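NikO protein (Streptomyces tendae, PDB 4FQD) is an enolpyruvyl transferase of the MurA subfamily, essential for nikkomycin biosynthesis. Local coordinates at residues A[58-63]-A[103-108]; A[280-285]-A[319-324]; A[307-312]-A[325-330]. The protein carries 4 engineered substitutions. All coordinates share one frame; numbering follows the deposited sequence.

Contact 1. Residues A[58-63]-A[103-108]; sequences DIVETA and GRIHGS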
loop_
_atom_site.group_PDB
_atom_site.type_symbol
_atom_site.label_atom_id
_atom_site.label_comp_id
_atom_site.label_asym_id
_atom_site.label_seq_id
_atom_site.Cartn_x
_atom_site.Cartn_y
_atom_site.Cartn_z
ATOM N N ASP A 58 18.492 3.492 28.749
ATOM C CA ASP A 58 19.893 3.863 28.895
ATOM C C ASP A 58 20.574 3.872 27.531
ATOM O O ASP A 58 21.321 2.955 27.188
ATOM C CB ASP A 58 20.604 2.896 29.843
ATOM C CG ASP A 58 22.038 3.301 30.123
ATOM O OD1 ASP A 58 22.363 4.498 29.969
ATOM O OD2 ASP A 58 22.839 2.421 30.504
ATOM N N ILE A 59 20.302 4.914 26.752
ATOM C CA ILE A 59 20.853 5.032 25.409
ATOM C C ILE A 59 21.609 6.344 25.233
ATOM O O ILE A 59 21.798 7.096 26.190
ATOM C CB ILE A 59 19.749 4.930 24.339
ATOM C CG1 ILE A 59 18.650 5.959 24.610
ATOM C CG2 ILE A 59 19.165 3.526 24.313
ATOM C CD1 ILE A 59 17.506 5.907 23.619
ATOM N N VAL A 60 22.038 6.609 24.003
ATOM C CA VAL A 60 22.815 7.806 23.693
ATOM C C VAL A 60 22.030 9.083 23.974
ATOM O O VAL A 60 22.562 10.032 24.554
ATOM C CB VAL A 60 23.277 7.806 22.221
ATOM C CG1 VAL A 60 24.034 9.085 21.896
ATOM C CG2 VAL A 60 24.136 6.582 21.935
ATOM N N GLU A 61 20.763 9.095 23.566
ATOM C CA GLU A 61 19.893 10.255 23.743
ATOM C C GLU A 61 19.822 10.703 25.202
ATOM O O GLU A 61 19.910 11.894 25.496
ATOM C CB GLU A 61 18.485 9.951 23.223
ATOM C CG GLU A 61 18.405 9.704 21.723
ATOM C CD GLU A 61 18.384 10.989 20.919
ATOM O OE1 GLU A 61 18.025 12.039 21.488
ATOM O OE2 GLU A 61 18.726 10.951 19.718
ATOM N N THR A 62 19.669 9.741 26.106
ATOM C CA THR A 62 19.560 10.033 27.532
ATOM C C THR A 62 20.811 10.728 28.059
ATOM O O THR A 62 20.724 11.702 28.808
ATOM C CB THR A 62 19.326 8.752 28.354
ATOM O OG1 THR A 62 18.232 8.014 27.797
ATOM C CG2 THR A 62 19.017 9.096 29.803
ATOM N N ALA A 63 21.973 10.223 27.660
ATOM C CA ALA A 63 23.245 10.772 28.113
ATOM C C ALA A 63 23.462 12.191 27.599
ATOM O O ALA A 63 23.820 13.086 28.363
ATOM C CB ALA A 63 24.395 9.869 27.686
ATOM N N GLY A 103 24.728 18.541 18.384
ATOM C CA GLY A 103 24.637 17.812 17.132
ATOM C C GLY A 103 24.819 16.311 17.267
ATOM O O GLY A 103 24.702 15.577 16.286
ATOM N N ARG A 104 25.108 15.852 18.482
ATOM C CA ARG A 104 25.294 14.427 18.739
ATOM C C ARG A 104 23.992 13.647 18.581
ATOM O O ARG A 104 24.004 12.475 18.205
ATOM C CB ARG A 104 25.871 14.199 20.139
ATOM C CG ARG A 104 27.328 14.599 20.287
ATOM C CD ARG A 104 27.787 14.515 21.733
ATOM N NE ARG A 104 27.856 13.137 22.209
ATOM C CZ ARG A 104 28.960 12.397 22.190
ATOM N NH1 ARG A 104 30.092 12.904 21.722
ATOM N NH2 ARG A 104 28.936 11.152 22.642
ATOM N N ILE A 105 22.872 14.301 18.872
ATOM C CA ILE A 105 21.568 13.653 18.785
ATOM C C ILE A 105 20.571 14.460 17.958
ATOM O O ILE A 105 20.765 15.650 17.710
ATOM C CB ILE A 105 20.963 13.400 20.179
ATOM C CG1 ILE A 105 20.849 14.713 20.955
ATOM C CG2 ILE A 105 21.801 12.391 20.950
ATOM C CD1 ILE A 105 20.175 14.566 22.298
ATOM N N HIS A 106 19.502 13.794 17.536
ATOM C CA HIS A 106 18.450 14.429 16.754
ATOM C C HIS A 106 17.419 15.086 17.667
ATOM O O HIS A 106 16.757 16.049 17.283
ATOM C CB HIS A 106 17.774 13.394 15.852
ATOM C CG HIS A 106 16.600 13.926 15.090
ATOM N ND1 HIS A 106 15.299 13.731 15.498
ATOM C CD2 HIS A 106 16.533 14.641 13.943
ATOM C CE1 HIS A 106 14.478 14.307 14.637
ATOM N NE2 HIS A 106 15.203 14.865 13.683
ATOM N N GLY A 107 17.298 14.561 18.882
ATOM C CA GLY A 107 16.302 15.034 19.826
ATOM C C GLY A 107 16.530 16.444 20.341
ATOM O O GLY A 107 15.635 17.048 20.931
ATOM N N SER A 108 17.730 16.971 20.117
ATOM C CA SER A 108 18.069 18.316 20.566
ATOM C C SER A 108 17.309 19.375 19.772
ATOM O O SER A 108 17.178 20.518 20.211
ATOM C CB SER A 108 19.575 18.554 20.451
ATOM O OG SER A 108 20.007 18.450 19.106
#
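Ile105 packs against the side chains of Val60 and Glu61 in the first turn of helix 60-71. Its CB is 3.3 Å from Glu61 OE2. From there the branches part. Ile105 CG2 leans toward the helix and reaches Val60 CG1 at 4.1 Å, the two side chains sliding past each other in opposite directions, while it also flanks Glu61 CD at 3.7 Å. The longer arm runs along the other carboxylate oxygen: Ile105 CG1 passes Glu61 OE1, and the terminal CD1 ends 3.4 Å from Glu61 OE1, near the backbone Glu61 O. A bend at chi2 of Glu61 (-81°) folds the carboxylate over this isoleucine. The backbone beyond follows the same group, with Gly107 N 3.7 Å from Glu61 OE1, too long for a hydrogen bond; a CB on Gly107 would collide with that oxygen. Val64 and Leu65, further along the helix, also touch Ile105, and Lys34 and Val38 of helix 34-44 touch Glu61. Across this contact the buried carboxylate meets mainly hydrocarbon and makes no hydrogen bond, so packing holds the two segments together, and any polar partner of the acid must come from outside them.

Contact 2. Residues A[280-285]-A[319-324]; sequences DEPLRI and TAHPLT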
loop_
_atom_site.group_PDB
_atom_site.type_symbol
_atom_site.label_atom_id
_atom_site.label_comp_id
_atom_site.label_asym_id
_atom_site.label_seq_id
_atom_site.Cartn_x
_atom_site.Cartn_y
_atom_site.Cartn_z
ATOM N N ASP A 280 13.088 -21.188 20.274
ATOM C CA ASP A 280 12.515 -22.528 20.184
ATOM C C ASP A 280 11.388 -22.704 21.198
ATOM O O ASP A 280 10.642 -23.682 21.155
ATOM C CB ASP A 280 13.591 -23.600 20.376
ATOM C CG ASP A 280 14.328 -23.456 21.686
ATOM O OD1 ASP A 280 14.294 -22.351 22.263
ATOM O OD2 ASP A 280 14.947 -24.442 22.139
ATOM N N GLU A 281 11.279 -21.746 22.112
ATOM C CA GLU A 281 10.162 -21.677 23.046
ATOM C C GLU A 281 9.584 -20.264 23.012
ATOM O O GLU A 281 10.289 -19.322 22.647
ATOM C CB GLU A 281 10.616 -22.042 24.462
ATOM C CG GLU A 281 10.772 -23.536 24.698
ATOM C CD GLU A 281 9.466 -24.296 24.540
ATOM O OE1 GLU A 281 8.455 -23.888 25.150
ATOM O OE2 GLU A 281 9.450 -25.304 23.803
ATOM N N PRO A 282 8.297 -20.116 23.372
ATOM C CA PRO A 282 7.638 -18.805 23.411
ATOM C C PRO A 282 8.446 -17.765 24.182
ATOM O O PRO A 282 8.690 -17.925 25.378
ATOM C CB PRO A 282 6.329 -19.106 24.140
ATOM C CG PRO A 282 6.022 -20.504 23.759
ATOM C CD PRO A 282 7.352 -21.207 23.675
ATOM N N LEU A 283 8.859 -16.709 23.488
ATOM C CA LEU A 283 9.703 -15.678 24.077
ATOM C C LEU A 283 8.881 -14.644 24.839
ATOM O O LEU A 283 8.061 -13.933 24.257
ATOM C CB LEU A 283 10.530 -14.987 22.992
ATOM C CG LEU A 283 11.586 -13.999 23.488
ATOM C CD1 LEU A 283 12.680 -14.733 24.248
ATOM C CD2 LEU A 283 12.170 -13.205 22.331
ATOM N N ARG A 284 9.113 -14.561 26.144
ATOM C CA ARG A 284 8.396 -13.614 26.986
ATOM C C ARG A 284 9.066 -12.245 26.931
ATOM O O ARG A 284 10.266 -12.118 27.181
ATOM C CB ARG A 284 8.335 -14.124 28.425
ATOM C CG ARG A 284 7.024 -13.833 29.134
ATOM C CD ARG A 284 6.951 -14.564 30.464
ATOM N NE ARG A 284 8.026 -14.157 31.363
ATOM C CZ ARG A 284 7.922 -13.174 32.251
ATOM N NH1 ARG A 284 6.788 -12.499 32.361
ATOM N NH2 ARG A 284 8.948 -12.867 33.029
ATOM N N ILE A 285 8.285 -11.223 26.593
ATOM C CA ILE A 285 8.799 -9.865 26.462
ATOM C C ILE A 285 8.063 -8.934 27.422
ATOM O O ILE A 285 6.872 -8.678 27.257
ATOM C CB ILE A 285 8.624 -9.346 25.023
ATOM C CG1 ILE A 285 9.121 -10.388 24.018
ATOM C CG2 ILE A 285 9.349 -8.023 24.841
ATOM C CD1 ILE A 285 8.642 -10.151 22.602
ATOM N N THR A 319 3.951 -12.325 24.632
ATOM C CA THR A 319 4.626 -13.583 24.352
ATOM C C THR A 319 4.618 -13.904 22.862
ATOM O O THR A 319 3.564 -14.139 22.273
ATOM C CB THR A 319 3.994 -14.743 25.139
ATOM O OG1 THR A 319 4.186 -14.531 26.542
ATOM C CG2 THR A 319 4.631 -16.059 24.745
ATOM N N ALA A 320 5.803 -13.907 22.260
ATOM C CA ALA A 320 5.941 -14.196 20.839
ATOM C C ALA A 320 6.297 -15.661 20.611
ATOM O O ALA A 320 7.285 -16.161 21.150
ATOM C CB ALA A 320 6.986 -13.288 20.213
ATOM N N HIS A 321 5.486 -16.343 19.811
ATOM C CA HIS A 321 5.674 -17.768 19.559
ATOM C C HIS A 321 6.492 -18.021 18.298
ATOM O O HIS A 321 6.279 -17.373 17.272
ATOM C CB HIS A 321 4.321 -18.474 19.449
ATOM C CG HIS A 321 3.523 -18.457 20.716
ATOM N ND1 HIS A 321 3.199 -19.603 21.406
ATOM C CD2 HIS A 321 2.988 -17.431 21.417
ATOM C CE1 HIS A 321 2.496 -19.287 22.478
ATOM N NE2 HIS A 321 2.354 -17.972 22.509
ATOM N N PRO A 322 7.436 -18.969 18.374
ATOM C CA PRO A 322 8.238 -19.385 17.220
ATOM C C PRO A 322 7.362 -19.957 16.109
ATOM O O PRO A 322 6.200 -20.288 16.349
ATOM C CB PRO A 322 9.132 -20.486 17.796
ATOM C CG PRO A 322 9.206 -20.189 19.253
ATOM C CD PRO A 322 7.856 -19.651 19.610
ATOM N N LEU A 323 7.923 -20.069 14.910
ATOM C CA LEU A 323 7.191 -20.597 13.764
ATOM C C LEU A 323 6.726 -22.033 13.982
ATOM O O LEU A 323 7.476 -22.873 14.480
ATOM C CB LEU A 323 8.051 -20.522 12.500
ATOM C CG LEU A 323 8.287 -19.129 11.917
ATOM C CD1 LEU A 323 9.183 -19.210 10.693
ATOM C CD2 LEU A 323 6.960 -18.476 11.570
ATOM N N THR A 324 5.481 -22.302 13.610
ATOM C CA THR A 324 4.943 -23.655 13.634
ATOM C C THR A 324 4.640 -24.086 12.206
ATOM O O THR A 324 4.435 -25.266 11.925
ATOM C CB THR A 324 3.660 -23.742 14.479
ATOM O OG1 THR A 324 2.699 -22.799 13.987
ATOM C CG2 THR A 324 3.960 -23.435 15.936
#
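Pro282 lays its CB over one face of the His321 ring, 4.2 Å from the ring centroid and 13° off the normal, a CH-pi contact displaced toward the rim. The same CB meets Thr319 CG2 at 3.5 Å; that methyl is anti to the Thr319 backbone N (chi1 -65° for OG1), which turns it to the proline and leaves OG1 beside Arg284 CG. A second proline closes the end of the pairing, with Pro322 CG 3.7 Å from Glu281 O. Behind these side chains, the backbones set the spacing. Leu283 and Ala320 form an antiparallel hydrogen-bonded pair, Leu283 N to Ala320 O at 2.9 Å and Ala320 N to Leu283 O at 3.0 Å, and Arg284 with Thr319 is the adjoining non-hydrogen-bonded pair. Ile285 CD1 reaches Ala320 CB on the side facing helix 265-278, where Trp271 and Ile272 touch Ile285. Further out, His321 NE2 is hydrogen-bonded to Asp312 OD2, which fixes the turn of the ring, and Arg284 NH1 forms a salt bridge with Glu317. Strands 283-286 and 317-320 are the central pair of a mixed four-stranded sheet, backed by helices as in the inverse alpha/beta barrel of EPSP synthase relatives.

Contact 3. Residues A[307-312]-A[325-330]; sequences MGVRVD and KPLRPV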
loop_
_atom_site.group_PDB
_atom_site.type_symbol
_atom_site.label_atom_id
_atom_site.label_comp_id
_atom_site.label_asym_id
_atom_site.label_seq_id
_atom_site.Cartn_x
_atom_site.Cartn_y
_atom_site.Cartn_z
ATOM N N MET A 307 -0.172 -12.350 8.765
ATOM C CA MET A 307 0.941 -13.212 8.380
ATOM C C MET A 307 0.858 -14.570 9.072
ATOM O O MET A 307 1.484 -15.534 8.638
ATOM C CB MET A 307 2.283 -12.541 8.689
ATOM C CG MET A 307 2.509 -11.239 7.938
ATOM S SD MET A 307 4.138 -10.521 8.226
ATOM C CE MET A 307 5.157 -11.573 7.194
ATOM N N GLY A 308 0.079 -14.636 10.146
ATOM C CA GLY A 308 -0.079 -15.869 10.894
ATOM C C GLY A 308 0.800 -15.916 12.129
ATOM O O GLY A 308 0.993 -16.975 12.726
ATOM N N VAL A 309 1.336 -14.760 12.511
ATOM C CA VAL A 309 2.186 -14.658 13.692
ATOM C C VAL A 309 1.352 -14.615 14.969
ATOM O O VAL A 309 0.462 -13.776 15.112
ATOM C CB VAL A 309 3.088 -13.408 13.628
ATOM C CG1 VAL A 309 3.752 -13.156 14.974
ATOM C CG2 VAL A 309 4.129 -13.558 12.526
ATOM N N ARG A 310 1.640 -15.525 15.895
ATOM C CA ARG A 310 0.916 -15.575 17.159
ATOM C C ARG A 310 1.652 -14.839 18.274
ATOM O O ARG A 310 2.797 -15.159 18.592
ATOM C CB ARG A 310 0.652 -17.019 17.586
ATOM C CG ARG A 310 0.114 -17.132 19.005
ATOM C CD ARG A 310 -0.134 -18.572 19.415
ATOM N NE ARG A 310 -0.474 -18.668 20.832
ATOM C CZ ARG A 310 -0.815 -19.795 21.449
ATOM N NH1 ARG A 310 -0.870 -20.934 20.772
ATOM N NH2 ARG A 310 -1.106 -19.783 22.743
ATOM N N VAL A 311 0.985 -13.851 18.862
ATOM C CA VAL A 311 1.533 -13.118 19.997
ATOM C C VAL A 311 0.495 -12.986 21.107
ATOM O O VAL A 311 -0.563 -12.388 20.911
ATOM C CB VAL A 311 2.012 -11.711 19.596
ATOM C CG1 VAL A 311 2.415 -10.917 20.830
ATOM C CG2 VAL A 311 3.167 -11.797 18.613
ATOM N N ASP A 312 0.800 -13.552 22.271
ATOM C CA ASP A 312 -0.081 -13.438 23.426
ATOM C C ASP A 312 0.138 -12.095 24.107
ATOM O O ASP A 312 1.238 -11.800 24.570
ATOM C CB ASP A 312 0.182 -14.575 24.416
ATOM C CG ASP A 312 -0.027 -15.943 23.797
ATOM O OD1 ASP A 312 -0.889 -16.065 22.903
ATOM O OD2 ASP A 312 0.672 -16.894 24.206
ATOM N N LYS A 325 4.621 -23.104 11.310
ATOM C CA LYS A 325 4.369 -23.326 9.895
ATOM C C LYS A 325 4.754 -22.055 9.142
ATOM O O LYS A 325 4.915 -21.002 9.760
ATOM C CB LYS A 325 2.894 -23.674 9.665
ATOM C CG LYS A 325 1.920 -22.572 10.038
ATOM C CD LYS A 325 0.487 -23.022 9.811
ATOM C CE LYS A 325 -0.493 -21.882 10.026
ATOM N NZ LYS A 325 -0.422 -21.334 11.408
ATOM N N PRO A 326 4.930 -22.147 7.812
ATOM C CA PRO A 326 5.247 -20.956 7.016
ATOM C C PRO A 326 4.223 -19.834 7.193
ATOM O O PRO A 326 3.044 -20.099 7.430
ATOM C CB PRO A 326 5.205 -21.481 5.580
ATOM C CG PRO A 326 5.595 -22.909 5.706
ATOM C CD PRO A 326 5.003 -23.380 7.003
ATOM N N LEU A 327 4.683 -18.592 7.086
ATOM C CA LEU A 327 3.811 -17.436 7.244
ATOM C C LEU A 327 3.077 -17.102 5.949
ATOM O O LEU A 327 3.321 -17.710 4.906
ATOM C CB LEU A 327 4.614 -16.223 7.715
ATOM C CG LEU A 327 5.246 -16.322 9.105
ATOM C CD1 LEU A 327 6.039 -15.065 9.425
ATOM C CD2 LEU A 327 4.180 -16.573 10.162
ATOM N N ARG A 328 2.172 -16.134 6.028
ATOM C CA ARG A 328 1.450 -15.656 4.856
ATOM C C ARG A 328 1.961 -14.282 4.438
ATOM O O ARG A 328 2.248 -13.438 5.288
ATOM C CB ARG A 328 -0.053 -15.603 5.131
ATOM C CG ARG A 328 -0.750 -16.951 5.029
ATOM C CD ARG A 328 -1.442 -17.319 6.329
ATOM N NE ARG A 328 -2.289 -16.237 6.823
ATOM C CZ ARG A 328 -3.008 -16.305 7.939
ATOM N NH1 ARG A 328 -3.750 -15.272 8.316
ATOM N NH2 ARG A 328 -2.986 -17.404 8.680
ATOM N N PRO A 329 2.080 -14.055 3.122
ATOM C CA PRO A 329 2.584 -12.782 2.598
ATOM C C PRO A 329 1.570 -11.656 2.767
ATOM O O PRO A 329 0.366 -11.908 2.830
ATOM C CB PRO A 329 2.797 -13.081 1.114
ATOM C CG PRO A 329 1.808 -14.148 0.809
ATOM C CD PRO A 329 1.737 -14.999 2.044
ATOM N N VAL A 330 2.063 -10.425 2.841
ATOM C CA VAL A 330 1.206 -9.256 2.986
ATOM C C VAL A 330 1.696 -8.105 2.117
ATOM O O VAL A 330 2.879 -8.024 1.787
ATOM C CB VAL A 330 1.161 -8.765 4.449
ATOM C CG1 VAL A 330 0.358 -9.722 5.319
ATOM C CG2 VAL A 330 2.571 -8.587 4.991
HETATM O O HOH W 1 0.852 -18.678 8.745
HETATM O O HOH W 2 1.651 -19.687 11.697
#
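Met307 sets out with CG anti to its own carbonyl carbon (chi1 -62°), which brings CG beside the Arg328 carbonyl and 3.7 Å from Val330 CG1, the two side chains crossing at about a right angle. The chain then runs extended at chi2, and its bend at chi3 turns Met307 CE to within 4.2 Å of Leu327 CD1. Arg328 is bent at chi2 and chi3, and one face of its guanidinium lies over Gly308, with Gly308 N above the centre of the plane. The Met307 carbonyl is gripped twice: Arg328 N reaches Met307 O at 2.8 Å in a nearly straight bond (161°), and a water that also donates to Pro326 O donates a second hydrogen bond to it. A second water links Gly308 O to Lys325 NZ, 2.7 Å from that nitrogen. Leu327 wedges in beside them, its CD2 3.3 Å from Met307 O and 3.8 Å from Val309 CG2. Replacing Met307 by an alanine would probably leave a gap against Val330 and remove one of the neighbours of Leu327 CD1. Gly308, at positive phi, is the C-prime residue of a Schellman motif, with Val309 N bonded to Leu304 O and Gly308 N to Asp305 O; this helix C-cap is what the incoming loop 325-330 packs against.

Overall arrangement
Contacts 2 and 3 form one neighbourhood, their centres 12 Å apart, and their segments alternate along the chain. Strands 311-313 and 317-320 are neighbours in the same sheet: Thr319 N lies 2.8 Å from Asp312 O, and Val311 CG2 packs on Ala320 CA at 4.3 Å. Contact 1 stands apart in the other globular half of this two-domain fold, its centre 32 Å from that of contact 2 and 35 Å from that of contact 3, with nearest atoms about 15 and 22 Å away. There the His106 side chain is about 3 Å from a sulfate, probably from the crystallisation liquor, though such ions often mark pockets; relatives bind substrate between the two halves.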